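Local coordinates for protein homocysteine S-methyltransferase (Escherichia coli, PDB 5DMM) that transfers a methyl group from S-methylmethionine, or less efficiently from S-adenosylmethionine, to homocysteine to form methionine, with zinc as cofactor, at residues 232-243 with 280-289. Sequence-based numbering, arbitrary orientation.
Sequences LENTTAALQHLH and YLPQWQAAGA
Helices 235-243 and 281-286 run nearly parallel, their axes 18° apart and 9.5 Å at closest approach, with Thr236 beside Trp284 and Gln240 beside Ala287. Two consecutive threonines, Thr235 and Thr236, carry the hydrogen bonds between the segments, the first as acceptor and the second as donor. Trp284 NE1 donates to Thr235 OG1 at 2.9 Å. The bond is bent, 137° at the hydrogen, and the hydroxyl lies somewhat out of the indole plane. Thr235 OG1 in turn donates to Leu232 O, in the carbonyl plane, so this hydroxyl links the indole to the carbonyl of Leu232. Thr236 OG1 donates to Gln283 OE1 at 2.8 Å. With chi1 at -63° it lies beside its own backbone N, at the edge of the Tyr280 ring. Leu232 CD2 makes a CH-pi contact over one face of that ring, 4.2 Å from the centroid, and also meets the indole edge at Trp284 CZ2. Further along, Leu239 CD1 packs against Trp284 CD1 at 3.6 Å, while Leu239 CB meets Ala287 CB. A water joins Gln240 NE2 to Gln283 O. At the far end one face of the His243 ring lies over the Ala287-Gly288 peptide, offset toward the ring's rim. Gly288, at positive phi, is the C-prime residue of a Schellman motif, in which Ala289 N bonds to Trp284 O and Gly288 N to Gln285 O. This turn leads the chain into strand 289-292. Leu239, Trp284 and Ala289 also touch Val252 of strand 250-253. The arrangement is that of neighbouring outer helices of a TIM barrel, packed side by side over the parallel strands, with the side chain of Thr235 about 11 Å from the bound zinc.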
# COMPACT_ATOMS: atom_id res chain seq x y z
N LEU A 232 -15.10 5.11 5.28
CA LEU A 232 -15.10 4.65 6.66
C LEU A 232 -16.29 3.77 6.99
O LEU A 232 -16.14 2.71 7.60
CB LEU A 232 -15.07 5.83 7.63
CG LEU A 232 -13.73 6.20 8.26
CD1 LEU A 232 -13.94 7.29 9.30
CD2 LEU A 232 -13.05 4.98 8.88
N GLU A 233 -17.48 4.19 6.57
CA GLU A 233 -18.71 3.49 6.93
C GLU A 233 -18.84 2.12 6.26
O GLU A 233 -19.74 1.36 6.59
CB GLU A 233 -19.94 4.34 6.57
CG GLU A 233 -20.10 4.63 5.09
CD GLU A 233 -19.62 6.02 4.70
OE1 GLU A 233 -18.69 6.54 5.36
OE2 GLU A 233 -20.17 6.59 3.73
N ASN A 234 -17.94 1.81 5.34
CA ASN A 234 -18.03 0.56 4.59
C ASN A 234 -16.96 -0.47 4.97
O ASN A 234 -16.94 -1.58 4.44
CB ASN A 234 -17.97 0.85 3.09
CG ASN A 234 -19.18 1.63 2.60
OD1 ASN A 234 -20.27 1.50 3.16
ND2 ASN A 234 -19.00 2.44 1.57
N THR A 235 -16.10 -0.10 5.92
CA THR A 235 -14.97 -0.95 6.29
C THR A 235 -15.33 -2.18 7.11
O THR A 235 -14.90 -3.28 6.80
CB THR A 235 -13.92 -0.16 7.09
OG1 THR A 235 -14.55 0.42 8.25
CG2 THR A 235 -13.31 0.94 6.23
N THR A 236 -16.10 -1.99 8.17
CA THR A 236 -16.32 -3.08 9.13
C THR A 236 -17.04 -4.27 8.50
O THR A 236 -16.67 -5.41 8.74
CB THR A 236 -17.08 -2.56 10.38
OG1 THR A 236 -16.26 -1.58 11.03
CG2 THR A 236 -17.36 -3.70 11.36
N ALA A 237 -18.05 -4.00 7.67
CA ALA A 237 -18.80 -5.07 7.01
C ALA A 237 -17.91 -5.91 6.10
O ALA A 237 -18.02 -7.14 6.05
CB ALA A 237 -19.96 -4.49 6.22
N ALA A 238 -17.03 -5.23 5.37
CA ALA A 238 -16.10 -5.89 4.46
C ALA A 238 -15.12 -6.76 5.22
O ALA A 238 -14.85 -7.89 4.83
CB ALA A 238 -15.36 -4.87 3.63
N LEU A 239 -14.57 -6.22 6.31
CA LEU A 239 -13.63 -6.96 7.13
C LEU A 239 -14.28 -8.17 7.77
O LEU A 239 -13.69 -9.24 7.83
CB LEU A 239 -13.02 -6.09 8.23
CG LEU A 239 -11.98 -5.05 7.81
CD1 LEU A 239 -11.55 -4.19 9.01
CD2 LEU A 239 -10.77 -5.74 7.17
N GLN A 240 -15.50 -7.99 8.27
CA GLN A 240 -16.21 -9.10 8.91
C GLN A 240 -16.41 -10.24 7.92
O GLN A 240 -16.31 -11.41 8.29
CB GLN A 240 -17.54 -8.64 9.50
CG GLN A 240 -17.38 -7.86 10.78
CD GLN A 240 -18.65 -7.15 11.23
OE1 GLN A 240 -19.59 -6.97 10.44
NE2 GLN A 240 -18.69 -6.75 12.50
N HIS A 241 -16.66 -9.91 6.66
CA HIS A 241 -16.83 -10.94 5.64
C HIS A 241 -15.50 -11.67 5.38
O HIS A 241 -15.46 -12.90 5.35
CB HIS A 241 -17.39 -10.34 4.35
CG HIS A 241 -17.68 -11.35 3.28
ND1 HIS A 241 -18.68 -12.30 3.39
CD2 HIS A 241 -17.11 -11.55 2.07
CE1 HIS A 241 -18.70 -13.04 2.30
NE2 HIS A 241 -17.77 -12.61 1.48
N LEU A 242 -14.42 -10.91 5.20
CA LEU A 242 -13.09 -11.51 5.04
C LEU A 242 -12.70 -12.36 6.25
O LEU A 242 -12.09 -13.41 6.10
CB LEU A 242 -12.04 -10.42 4.81
CG LEU A 242 -12.15 -9.67 3.48
CD1 LEU A 242 -11.17 -8.50 3.45
CD2 LEU A 242 -11.86 -10.63 2.31
N HIS A 243 -13.08 -11.92 7.44
CA HIS A 243 -12.82 -12.61 8.70
C HIS A 243 -13.38 -14.04 8.72
O HIS A 243 -12.83 -14.92 9.40
CB HIS A 243 -13.41 -11.78 9.85
CG HIS A 243 -13.10 -12.29 11.23
ND1 HIS A 243 -11.85 -12.73 11.60
CD2 HIS A 243 -13.89 -12.40 12.33
CE1 HIS A 243 -11.88 -13.09 12.87
NE2 HIS A 243 -13.10 -12.91 13.33
N TYR A 280 -12.75 3.33 15.16
CA TYR A 280 -13.10 2.01 14.62
C TYR A 280 -12.15 0.89 15.03
O TYR A 280 -12.42 -0.28 14.76
CB TYR A 280 -13.13 2.07 13.10
CG TYR A 280 -14.34 2.77 12.53
CD1 TYR A 280 -15.42 2.04 12.06
CD2 TYR A 280 -14.40 4.17 12.47
CE1 TYR A 280 -16.53 2.67 11.54
CE2 TYR A 280 -15.50 4.80 11.96
CZ TYR A 280 -16.56 4.05 11.50
OH TYR A 280 -17.67 4.68 10.98
N LEU A 281 -11.04 1.24 15.67
CA LEU A 281 -10.01 0.26 15.97
C LEU A 281 -10.53 -1.00 16.70
O LEU A 281 -10.18 -2.12 16.32
CB LEU A 281 -8.88 0.93 16.75
CG LEU A 281 -7.71 0.10 17.28
CD1 LEU A 281 -7.21 -0.89 16.26
CD2 LEU A 281 -6.57 1.03 17.69
N PRO A 282 -11.38 -0.83 17.73
CA PRO A 282 -11.88 -2.07 18.36
C PRO A 282 -12.73 -2.96 17.43
O PRO A 282 -12.54 -4.18 17.47
CB PRO A 282 -12.71 -1.56 19.54
CG PRO A 282 -12.15 -0.23 19.84
CD PRO A 282 -11.75 0.36 18.52
N GLN A 283 -13.65 -2.39 16.65
CA GLN A 283 -14.44 -3.18 15.71
C GLN A 283 -13.54 -3.89 14.71
O GLN A 283 -13.74 -5.06 14.39
CB GLN A 283 -15.40 -2.33 14.88
CG GLN A 283 -16.59 -1.72 15.56
CD GLN A 283 -17.13 -0.58 14.72
OE1 GLN A 283 -17.35 -0.74 13.51
NE2 GLN A 283 -17.30 0.58 15.34
N TRP A 284 -12.57 -3.15 14.19
CA TRP A 284 -11.67 -3.70 13.17
C TRP A 284 -10.82 -4.82 13.72
O TRP A 284 -10.68 -5.87 13.07
CB TRP A 284 -10.76 -2.59 12.62
CG TRP A 284 -11.47 -1.61 11.79
CD1 TRP A 284 -12.74 -1.72 11.27
CD2 TRP A 284 -10.97 -0.35 11.34
NE1 TRP A 284 -13.05 -0.59 10.55
CE2 TRP A 284 -11.98 0.26 10.57
CE3 TRP A 284 -9.76 0.33 11.54
CZ2 TRP A 284 -11.82 1.53 10.00
CZ3 TRP A 284 -9.61 1.59 10.97
CH2 TRP A 284 -10.63 2.18 10.21
N GLN A 285 -10.25 -4.62 14.90
CA GLN A 285 -9.38 -5.62 15.49
C GLN A 285 -10.16 -6.89 15.79
O GLN A 285 -9.65 -8.00 15.63
CB GLN A 285 -8.73 -5.09 16.77
CG GLN A 285 -7.83 -6.10 17.48
CD GLN A 285 -7.03 -5.48 18.62
OE1 GLN A 285 -6.95 -4.26 18.74
NE2 GLN A 285 -6.42 -6.33 19.44
N ALA A 286 -11.40 -6.73 16.22
CA ALA A 286 -12.26 -7.86 16.52
C ALA A 286 -12.62 -8.62 15.25
O ALA A 286 -13.04 -9.77 15.30
CB ALA A 286 -13.52 -7.41 17.25
N ALA A 287 -12.48 -7.96 14.10
CA ALA A 287 -12.76 -8.59 12.82
C ALA A 287 -11.50 -9.10 12.13
O ALA A 287 -11.52 -9.38 10.95
CB ALA A 287 -13.50 -7.63 11.89
N GLY A 288 -10.41 -9.23 12.88
CA GLY A 288 -9.20 -9.85 12.37
C GLY A 288 -8.20 -8.92 11.71
O GLY A 288 -7.20 -9.38 11.15
N ALA A 289 -8.46 -7.61 11.78
CA ALA A 289 -7.50 -6.64 11.23
C ALA A 289 -6.28 -6.60 12.13
O ALA A 289 -6.41 -6.55 13.37
CB ALA A 289 -8.13 -5.25 11.11
O HOH W 1 -16.14 -6.45 14.38